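Local coordinates for chitin oligosaccharide binding protein NagB2 (Paenibacillus sp. FPU-7, PDB 7EHU) that binds the chitin oligosaccharides N,N'-diacetylchitobiose and N,N',N''-triacetylchitotriose as an extracellular solute-binding protein, probably handing them on for uptake into the cell, at residues Ser206-Thr211 with Glu215-Phe220; Ser280-Leu283 with Thr289-Asp292; Gln405-Leu408 with Thr413-Lys416. One frame throughout, in Å; residues are numbered along the deposited sequence. Where two conformers were deposited one is given.

Contact 1 of 3, residues Ser206-Thr211 with Glu215-Phe220; sequences SLFVAT and EAQEGF
The rings of F208 and F220 meet with the F220 rim turned to its partner: CE1 of F208 lies near the F220 plane, 4.2 Å from F220 CE2. One face of F220 rests on its own chain, where A216 O sits 3.2 Å above the plane, offset toward the rim, and the same ring stacks with W227. The pair illustrates how consecutive helices, here 197-212 and 214-219, are packed at a sharp turn of the chain in a solute-binding protein fold of the periplasmic binding protein clan. Q217 carries the other half of the contact, with V209. Its CG stands between the backbone N and the carbonyl carbon (chi1 60°), and the chain then runs out straight toward the first helix, crossing F208 nearly at right angles, with its amide plane 69° from the ring. F208 CE1 touches Q217 CB at 4.1 Å. The buried amide keeps polar partners elsewhere: NE2 donates to P386 O, and OE1 is weakly bonded to N205 ND2. The side chain of Q217 is about 9 Å from a bound NAG, so the contact lies near the glycan without touching it. V209 packs against the end of Q217, its CG2 methyl 3.8 Å from both Q217 CD and Q217 OE1.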
ATOM      1  N   SER A 206      -1.561   9.294  -7.109  1.00 10.67           N
ATOM      2  CA  SER A 206      -0.974   9.231  -8.443  1.00 10.68           C
ATOM      3  C   SER A 206      -1.414  10.395  -9.320  1.00 11.88           C
ATOM      4  O   SER A 206      -0.630  10.847 -10.156  1.00 12.28           O
ATOM      5  CB  SER A 206      -1.199   7.872  -9.100  1.00 10.87           C
ATOM      6  OG  SER A 206      -0.298   6.911  -8.577  1.00 10.45           O
ATOM      7  N   LEU A 207      -2.638  10.903  -9.127  1.00 11.30           N
ATOM      8  CA  LEU A 207      -3.084  12.081  -9.862  1.00 12.30           C
ATOM      9  C   LEU A 207      -2.239  13.301  -9.534  1.00 12.50           C
ATOM     10  O   LEU A 207      -1.759  13.984 -10.440  1.00 12.75           O
ATOM     11  CB  LEU A 207      -4.551  12.371  -9.583  1.00 13.27           C
ATOM     12  CG  LEU A 207      -5.510  11.751 -10.590  1.00 14.84           C
ATOM     13  CD1 LEU A 207      -6.932  11.739 -10.027  1.00 16.89           C
ATOM     14  CD2 LEU A 207      -5.470  12.515 -11.893  1.00 16.61           C
ATOM     15  N   PHE A 208      -2.059  13.612  -8.242  1.00 11.69           N
ATOM     16  CA  PHE A 208      -1.356  14.854  -7.916  1.00 12.87           C
ATOM     17  C   PHE A 208       0.148  14.754  -8.142  1.00 12.58           C
ATOM     18  O   PHE A 208       0.788  15.781  -8.373  1.00 14.50           O
ATOM     19  CB  PHE A 208      -1.770  15.508  -6.583  1.00 13.54           C
ATOM     20  CG  PHE A 208      -1.420  14.760  -5.311  1.00 12.92           C
ATOM     21  CD1 PHE A 208      -0.111  14.645  -4.861  1.00 15.21           C
ATOM     22  CD2 PHE A 208      -2.432  14.289  -4.481  1.00 13.75           C
ATOM     23  CE1 PHE A 208       0.161  14.019  -3.643  1.00 15.15           C
ATOM     24  CE2 PHE A 208      -2.148  13.667  -3.285  1.00 14.92           C
ATOM     25  CZ  PHE A 208      -0.863  13.535  -2.877  1.00 14.75           C
ATOM     26  N   VAL A 209       0.723  13.552  -8.116  1.00 12.63           N
ATOM     27  CA  VAL A 209       2.108  13.423  -8.546  1.00 12.88           C
ATOM     28  C   VAL A 209       2.190  13.575 -10.059  1.00 14.00           C
ATOM     29  O   VAL A 209       3.119  14.201 -10.583  1.00 14.42           O
ATOM     30  CB  VAL A 209       2.736  12.119  -8.011  1.00 12.67           C
ATOM     31  CG1 VAL A 209       4.093  11.844  -8.677  1.00 12.75           C
ATOM     32  CG2 VAL A 209       2.859  12.167  -6.476  1.00 14.24           C
ATOM     33  N   ALA A 210       1.202  13.044 -10.785  1.00 14.21           N
ATOM     34  CA  ALA A 210       1.188  13.211 -12.237  1.00 15.82           C
ATOM     35  C   ALA A 210       1.052  14.673 -12.634  1.00 17.32           C
ATOM     36  O   ALA A 210       1.620  15.092 -13.649  1.00 19.56           O
ATOM     37  CB  ALA A 210       0.052  12.402 -12.870  1.00 15.16           C
ATOM     38  N   THR A 211       0.297  15.466 -11.866  1.00 15.86           N
ATOM     39  CA  THR A 211       0.097  16.868 -12.224  1.00 16.52           C
ATOM     40  C   THR A 211       1.179  17.786 -11.675  1.00 18.43           C
ATOM     41  O   THR A 211       1.526  18.764 -12.334  1.00 20.17           O
ATOM     42  CB  THR A 211      -1.271  17.372 -11.752  1.00 16.05           C
ATOM     43  OG1 THR A 211      -1.391  17.170 -10.345  1.00 15.46           O
ATOM     44  CG2 THR A 211      -2.405  16.681 -12.473  1.00 15.74           C
ATOM     45  N   GLU A 215       8.241  16.006  -6.321  1.00 16.36           N
ATOM     46  CA  GLU A 215       8.776  16.948  -5.347  0.54 17.43           C
ATOM     47  C   GLU A 215       7.674  17.622  -4.537  1.00 17.72           C
ATOM     48  O   GLU A 215       7.912  18.064  -3.415  1.00 18.38           O
ATOM     49  CB  GLU A 215       9.602  17.984  -6.109  0.54 19.43           C
ATOM     50  CG  GLU A 215       8.794  18.829  -7.100  0.54 21.15           C
ATOM     51  CD  GLU A 215       8.481  18.196  -8.484  0.54 21.84           C
ATOM     52  OE1 GLU A 215       7.756  18.878  -9.232  0.54 24.87           O
ATOM     53  OE2 GLU A 215       8.904  17.070  -8.843  0.54 18.29           O
ATOM     54  N   ALA A 216       6.471  17.737  -5.099  1.00 17.14           N
ATOM     55  CA  ALA A 216       5.395  18.403  -4.367  1.00 17.75           C
ATOM     56  C   ALA A 216       5.060  17.664  -3.075  1.00 16.11           C
ATOM     57  O   ALA A 216       4.946  18.283  -2.015  1.00 17.02           O
ATOM     58  CB  ALA A 216       4.160  18.549  -5.256  1.00 19.02           C
ATOM     59  N   GLN A 217       4.899  16.339  -3.134  1.00 15.15           N
ATOM     60  CA  GLN A 217       4.559  15.622  -1.910  1.00 14.64           C
ATOM     61  C   GLN A 217       5.742  15.548  -0.958  1.00 15.42           C
ATOM     62  O   GLN A 217       5.542  15.451   0.256  1.00 16.05           O
ATOM     63  CB  GLN A 217       4.000  14.237  -2.212  1.00 14.28           C
ATOM     64  CG  GLN A 217       4.920  13.294  -2.965  1.00 13.15           C
ATOM     65  CD  GLN A 217       4.391  11.884  -2.976  1.00 12.71           C
ATOM     66  OE1 GLN A 217       3.195  11.650  -2.719  1.00 13.40           O
ATOM     67  NE2 GLN A 217       5.272  10.930  -3.262  1.00 13.32           N
ATOM     68  N   GLU A 218       6.973  15.605  -1.480  1.00 15.75           N
ATOM     69  CA  GLU A 218       8.138  15.649  -0.602  1.00 15.43           C
ATOM     70  C   GLU A 218       8.182  16.950   0.184  1.00 16.07           C
ATOM     71  O   GLU A 218       8.692  16.982   1.310  1.00 17.96           O
ATOM     72  CB  GLU A 218       9.427  15.531  -1.423  1.00 17.92           C
ATOM     73  CG  GLU A 218       9.598  14.203  -2.152  1.00 20.97           C
ATOM     74  CD  GLU A 218      10.026  13.038  -1.261  1.00 23.88           C
ATOM     75  OE1 GLU A 218       9.819  11.880  -1.703  1.00 23.76           O
ATOM     76  OE2 GLU A 218      10.584  13.266  -0.156  1.00 26.27           O
ATOM     77  N   GLY A 219       7.651  18.026  -0.390  1.00 15.67           N
ATOM     78  CA  GLY A 219       7.765  19.336   0.211  1.00 16.55           C
ATOM     79  C   GLY A 219       6.694  19.689   1.225  1.00 15.94           C
ATOM     80  O   GLY A 219       6.899  20.626   1.999  1.00 17.23           O
ATOM     81  N   PHE A 220       5.556  18.976   1.242  1.00 14.74           N
ATOM     82  CA  PHE A 220       4.458  19.387   2.115  1.00 14.92           C
ATOM     83  C   PHE A 220       4.914  19.487   3.570  1.00 15.58           C
ATOM     84  O   PHE A 220       4.671  20.495   4.245  1.00 16.51           O
ATOM     85  CB  PHE A 220       3.265  18.435   2.021  1.00 14.35           C
ATOM     86  CG  PHE A 220       2.595  18.367   0.673  1.00 13.99           C
ATOM     87  CD1 PHE A 220       2.503  19.460  -0.177  1.00 15.27           C
ATOM     88  CD2 PHE A 220       2.012  17.175   0.272  1.00 14.26           C
ATOM     89  CE1 PHE A 220       1.859  19.353  -1.410  1.00 15.76           C
ATOM     90  CE2 PHE A 220       1.366  17.071  -0.944  1.00 14.98           C
ATOM     91  CZ  PHE A 220       1.290  18.165  -1.782  1.00 15.15           C
TER

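Contact 2 of 3, residues Ser280-Leu283 with Thr289-Asp292; sequences SAIL and TVKD
K291 lies alongside the end of segment 280-283, its methylenes turned to backbone carbonyls instead of to another side chain. Its CB is 3.8 Å from I282 O and 3.9 Å from L283 O, and its CD passes L283 O at 4.0 Å. In return, the CD2 branch of L283 comes to 4.0 Å from K291 O, so each of these two residues covers the other's carbonyl. A second, apolar patch lies deeper, where CG2 of I282 and CG2 of V290 meet methyl to methyl at 4.2 Å; F264 of helix 257-265 packs against both residues. S288 OG is hydrogen-bonded to both I282 O and V290 N, so one hydroxyl bridges the two segments. Beyond CD, the chain of K291 bends at its last torsion (chi4 57°), which turns NZ away from the helix toward D292. There K291 NZ forms a 2.8 Å salt bridge to D292 OD2, met on the syn side and 25° out of the carboxylate plane. S280 and A281, earlier in the helix, touch the bound NAG. Because K285 NZ lies close to K291 NZ, the carboxylate of D292 probably offsets repulsion between two like charges in the loop that follows the helix.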
ATOM      1  N   SER A 280      -3.494 -11.434  -5.994  1.00 10.60           N
ATOM      2  CA  SER A 280      -4.040 -12.754  -5.693  1.00 11.03           C
ATOM      3  C   SER A 280      -5.565 -12.751  -5.775  1.00 10.07           C
ATOM      4  O   SER A 280      -6.171 -13.735  -6.210  1.00 11.02           O
ATOM      5  CB  SER A 280      -3.613 -13.244  -4.310  1.00 12.89           C
ATOM      6  OG  SER A 280      -4.008 -12.320  -3.311  1.00 14.27           O
ATOM      7  N   ALA A 281      -6.215 -11.667  -5.331  1.00  9.87           N
ATOM      8  CA  ALA A 281      -7.670 -11.622  -5.395  1.00 10.09           C
ATOM      9  C   ALA A 281      -8.147 -11.573  -6.834  1.00 10.46           C
ATOM     10  O   ALA A 281      -9.189 -12.142  -7.168  1.00 11.89           O
ATOM     11  CB  ALA A 281      -8.189 -10.420  -4.613  1.00 11.32           C
ATOM     12  N   ILE A 282      -7.388 -10.892  -7.700  1.00 10.72           N
ATOM     13  CA  ILE A 282      -7.730 -10.738  -9.113  1.00  9.96           C
ATOM     14  C   ILE A 282      -7.477 -12.011  -9.903  1.00  9.77           C
ATOM     15  O   ILE A 282      -8.099 -12.210 -10.950  1.00 10.75           O
ATOM     16  CB  ILE A 282      -7.001  -9.486  -9.632  1.00 10.48           C
ATOM     17  CG1 ILE A 282      -7.628  -8.252  -8.966  1.00 12.56           C
ATOM     18  CG2 ILE A 282      -7.062  -9.385 -11.131  1.00 11.87           C
ATOM     19  CD1 ILE A 282      -6.816  -7.014  -9.043  1.00 13.86           C
ATOM     20  N   LEU A 283      -6.617 -12.893  -9.406  1.00 10.09           N
ATOM     21  CA  LEU A 283      -6.343 -14.163 -10.074  1.00 10.65           C
ATOM     22  C   LEU A 283      -7.074 -15.339  -9.444  1.00 11.86           C
ATOM     23  O   LEU A 283      -6.974 -16.446  -9.961  1.00 13.61           O
ATOM     24  CB  LEU A 283      -4.831 -14.415 -10.102  1.00 11.20           C
ATOM     25  CG  LEU A 283      -4.018 -13.389 -10.890  1.00 10.75           C
ATOM     26  CD1 LEU A 283      -2.562 -13.786 -10.888  1.00 11.35           C
ATOM     27  CD2 LEU A 283      -4.523 -13.227 -12.317  1.00 11.54           C
ATOM     28  N   THR A 289     -13.772 -13.702 -12.147  1.00  9.12           N
ATOM     29  CA  THR A 289     -14.149 -14.029 -13.513  1.00  9.43           C
ATOM     30  C   THR A 289     -13.249 -13.356 -14.539  1.00  9.07           C
ATOM     31  O   THR A 289     -13.389 -13.651 -15.728  1.00  9.39           O
ATOM     32  CB  THR A 289     -15.601 -13.609 -13.789  1.00 11.05           C
ATOM     33  OG1 THR A 289     -15.749 -12.212 -13.504  1.00 11.79           O
ATOM     34  CG2 THR A 289     -16.600 -14.433 -12.953  1.00 11.41           C
ATOM     35  N   VAL A 290     -12.355 -12.466 -14.117  1.00  9.28           N
ATOM     36  CA  VAL A 290     -11.467 -11.745 -15.015  1.00  9.33           C
ATOM     37  C   VAL A 290     -10.065 -12.336 -15.058  1.00  9.54           C
ATOM     38  O   VAL A 290      -9.197 -11.777 -15.741  1.00 10.05           O
ATOM     39  CB  VAL A 290     -11.404 -10.246 -14.631  1.00  8.77           C
ATOM     40  CG1 VAL A 290     -12.824  -9.683 -14.486  1.00 10.31           C
ATOM     41  CG2 VAL A 290     -10.593 -10.011 -13.364  1.00  9.69           C
ATOM     42  N   LYS A 291      -9.822 -13.469 -14.384  1.00 10.34           N
ATOM     43  CA  LYS A 291      -8.465 -13.979 -14.207  1.00 10.47           C
ATOM     44  C   LYS A 291      -7.777 -14.314 -15.526  1.00 10.27           C
ATOM     45  O   LYS A 291      -6.541 -14.310 -15.568  1.00 11.95           O
ATOM     46  CB  LYS A 291      -8.482 -15.219 -13.308  1.00 11.28           C
ATOM     47  CG  LYS A 291      -9.105 -16.442 -13.959  1.00 12.80           C
ATOM     48  CD  LYS A 291      -9.292 -17.569 -12.956  1.00 13.89           C
ATOM     49  CE  LYS A 291      -9.890 -18.834 -13.603  1.00 14.33           C
ATOM     50  NZ  LYS A 291      -9.067 -19.347 -14.734  1.00 14.73           N
ATOM     51  N   ASP A 292      -8.526 -14.584 -16.599  1.00 10.40           N
ATOM     52  CA  ASP A 292      -7.941 -14.870 -17.903  1.00 10.95           C
ATOM     53  C   ASP A 292      -8.140 -13.727 -18.900  1.00 10.52           C
ATOM     54  O   ASP A 292      -7.854 -13.900 -20.094  1.00 10.41           O
ATOM     55  CB  ASP A 292      -8.466 -16.183 -18.471  1.00 11.66           C
ATOM     56  CG  ASP A 292      -8.250 -17.337 -17.534  1.00 13.21           C
ATOM     57  OD1 ASP A 292      -7.104 -17.526 -17.086  1.00 14.62           O
ATOM     58  OD2 ASP A 292      -9.210 -18.080 -17.241  1.00 14.36           O
TER

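Contact 3 of 3, residues Gln405-Leu408 with Thr413-Lys416; sequences QELL and TPEK
L407 contributes most of the surface buried here, and a single methyl does the touching: CD1 lies on one side of the P414 ring, offset toward its N-CD edge. The setting is a helix-loop-helix connection in which helix 394-408 gives way to helix 414-430, with T413 as N-cap of the second helix. The leucine reaches across because its CG is anti to the backbone N (chi1 180°), which extends the side chain from the first helix toward the start of the next. L407 CD1 comes to 3.6 Å from P414 N and 3.7 Å from P414 CD, and to 3.9 Å from P414 CG, so the nitrogen end of the ring takes most of the contact. The two side chains cross at about a right angle. T413 joins through its backbone, its carbonyl carbon C lying 3.8 Å from L407 CD1, while its CB is directed away from the first helix. P414 opens the helix, where a proline nitrogen, having no proton to donate, costs the first turn no hydrogen bond. The ring is also packed against L233 and K237 of helix 230-244, which thus shares the joint. Beside L407, E406 OE2 makes a salt bridge with K420 NZ, further along the second helix, adding a charged link to the apolar one. Capping completes the start of helix 414-430: the threonine hydroxyl oxygen T413 OG1 accepts from K416 N at 3.0 Å, with a nearly straight N-H...O angle of 163°.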
ATOM      1  N   GLN A 405     -13.257  11.878   0.599  1.00 14.14           N
ATOM      2  CA  GLN A 405     -14.615  11.357   0.690  1.00 15.12           C
ATOM      3  C   GLN A 405     -15.624  12.490   0.550  1.00 16.48           C
ATOM      4  O   GLN A 405     -16.624  12.360  -0.172  1.00 18.04           O
ATOM      5  CB  GLN A 405     -14.790  10.610   2.012  1.00 14.89           C
ATOM      6  CG  GLN A 405     -14.091   9.257   2.061  1.00 14.93           C
ATOM      7  CD  GLN A 405     -14.170   8.609   3.421  1.00 14.99           C
ATOM      8  OE1 GLN A 405     -14.172   9.284   4.451  1.00 16.10           O
ATOM      9  NE2 GLN A 405     -14.257   7.290   3.441  1.00 15.65           N
ATOM     10  N   GLU A 406     -15.355  13.622   1.206  1.00 17.15           N
ATOM     11  CA  GLU A 406     -16.206  14.803   1.083  1.00 18.22           C
ATOM     12  C   GLU A 406     -16.183  15.357  -0.332  1.00 18.67           C
ATOM     13  O   GLU A 406     -17.221  15.782  -0.845  1.00 19.62           O
ATOM     14  CB  GLU A 406     -15.739  15.857   2.086  1.00 19.66           C
ATOM     15  CG  GLU A 406     -16.005  15.451   3.515  1.00 20.70           C
ATOM     16  CD  GLU A 406     -15.304  16.322   4.543  1.00 23.41           C
ATOM     17  OE1 GLU A 406     -15.326  15.950   5.728  1.00 25.88           O
ATOM     18  OE2 GLU A 406     -14.704  17.346   4.172  1.00 25.13           O
ATOM     19  N   LEU A 407     -15.009  15.375  -0.972  1.00 18.82           N
ATOM     20  CA  LEU A 407     -14.922  15.812  -2.362  1.00 18.86           C
ATOM     21  C   LEU A 407     -15.809  14.957  -3.259  1.00 19.09           C
ATOM     22  O   LEU A 407     -16.578  15.481  -4.076  1.00 20.97           O
ATOM     23  CB  LEU A 407     -13.465  15.731  -2.821  1.00 18.90           C
ATOM     24  CG  LEU A 407     -13.162  16.144  -4.267  1.00 20.38           C
ATOM     25  CD1 LEU A 407     -13.505  17.588  -4.517  1.00 22.48           C
ATOM     26  CD2 LEU A 407     -11.703  15.896  -4.622  1.00 22.28           C
ATOM     27  N   LEU A 408     -15.690  13.626  -3.146  1.00 19.07           N
ATOM     28  CA  LEU A 408     -16.462  12.753  -4.023  1.00 20.20           C
ATOM     29  C   LEU A 408     -17.953  12.843  -3.734  1.00 21.26           C
ATOM     30  O   LEU A 408     -18.769  12.640  -4.639  1.00 22.86           O
ATOM     31  CB  LEU A 408     -15.985  11.298  -3.928  1.00 20.17           C
ATOM     32  CG  LEU A 408     -14.569  10.964  -4.412  1.00 19.93           C
ATOM     33  CD1 LEU A 408     -14.398   9.453  -4.639  1.00 20.02           C
ATOM     34  CD2 LEU A 408     -14.232  11.746  -5.654  1.00 21.39           C
ATOM     35  N   THR A 413     -15.309  21.369  -2.416  1.00 24.09           N
ATOM     36  CA  THR A 413     -14.785  21.563  -3.755  1.00 23.43           C
ATOM     37  C   THR A 413     -13.285  21.279  -3.737  1.00 21.29           C
ATOM     38  O   THR A 413     -12.663  21.261  -2.672  1.00 20.59           O
ATOM     39  CB  THR A 413     -14.979  23.008  -4.170  1.00 24.72           C
ATOM     40  OG1 THR A 413     -14.255  23.839  -3.260  1.00 24.57           O
ATOM     41  CG2 THR A 413     -16.465  23.414  -4.141  1.00 26.38           C
ATOM     42  N   PRO A 414     -12.669  21.055  -4.898  1.00 20.33           N
ATOM     43  CA  PRO A 414     -11.206  20.901  -4.904  1.00 19.62           C
ATOM     44  C   PRO A 414     -10.497  22.054  -4.220  1.00 19.40           C
ATOM     45  O   PRO A 414      -9.521  21.847  -3.480  1.00 18.73           O
ATOM     46  CB  PRO A 414     -10.871  20.847  -6.399  1.00 19.72           C
ATOM     47  CG  PRO A 414     -12.088  20.265  -7.031  1.00 20.49           C
ATOM     48  CD  PRO A 414     -13.240  20.859  -6.244  1.00 20.42           C
ATOM     49  N   GLU A 415     -10.975  23.274  -4.457  1.00 20.81           N
ATOM     50  CA  GLU A 415     -10.334  24.450  -3.887  1.00 22.14           C
ATOM     51  C   GLU A 415     -10.422  24.447  -2.361  1.00 21.21           C
ATOM     52  O   GLU A 415      -9.442  24.757  -1.667  1.00 21.47           O
ATOM     53  CB  GLU A 415     -11.004  25.696  -4.469  1.00 24.18           C
ATOM     54  CG  GLU A 415     -10.766  25.933  -5.968  1.00 27.30           C
ATOM     55  CD  GLU A 415     -11.536  24.986  -6.894  1.00 29.37           C
ATOM     56  OE1 GLU A 415     -12.568  24.412  -6.486  1.00 29.17           O
ATOM     57  OE2 GLU A 415     -11.131  24.871  -8.069  1.00 31.52           O
ATOM     58  N   LYS A 416     -11.592  24.116  -1.815  1.00 20.68           N
ATOM     59  CA  LYS A 416     -11.733  24.073  -0.365  1.00 20.80           C
ATOM     60  C   LYS A 416     -10.964  22.892   0.215  1.00 19.12           C
ATOM     61  O   LYS A 416     -10.442  22.981   1.337  1.00 19.48           O
ATOM     62  CB  LYS A 416     -13.221  24.021   0.001  1.00 23.73           C
ATOM     63  CG  LYS A 416     -14.025  25.263  -0.391  1.00 27.34           C
ATOM     64  CD  LYS A 416     -13.604  26.496   0.364  1.00 31.30           C
ATOM     65  CE  LYS A 416     -14.816  27.363   0.687  1.00 34.31           C
ATOM     66  NZ  LYS A 416     -14.460  28.804   0.680  1.00 36.09           N
TER

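How the contacts relate
Read from the N terminus, the three contacts come in series, none nesting within or crossing another, and each closes a short local turn. Contact 1 joins helices 197-212 and 214-219, contact 2 folds the end of helix 279-283 against the loop before strand 294-297, and contact 3 joins helices 394-408 and 414-430. Contacts 1 and 3, centres about 17 Å apart, do not touch but share neighbours: helix 230-244 packs on both, I200 of helix 197-212 meets Q405 and L408, and F220 O is hydrogen-bonded to N429 of helix 414-430. Contact 2 stands apart, its centre 31 and 33 Å from theirs, and its helix carries two residues of the glycan pocket.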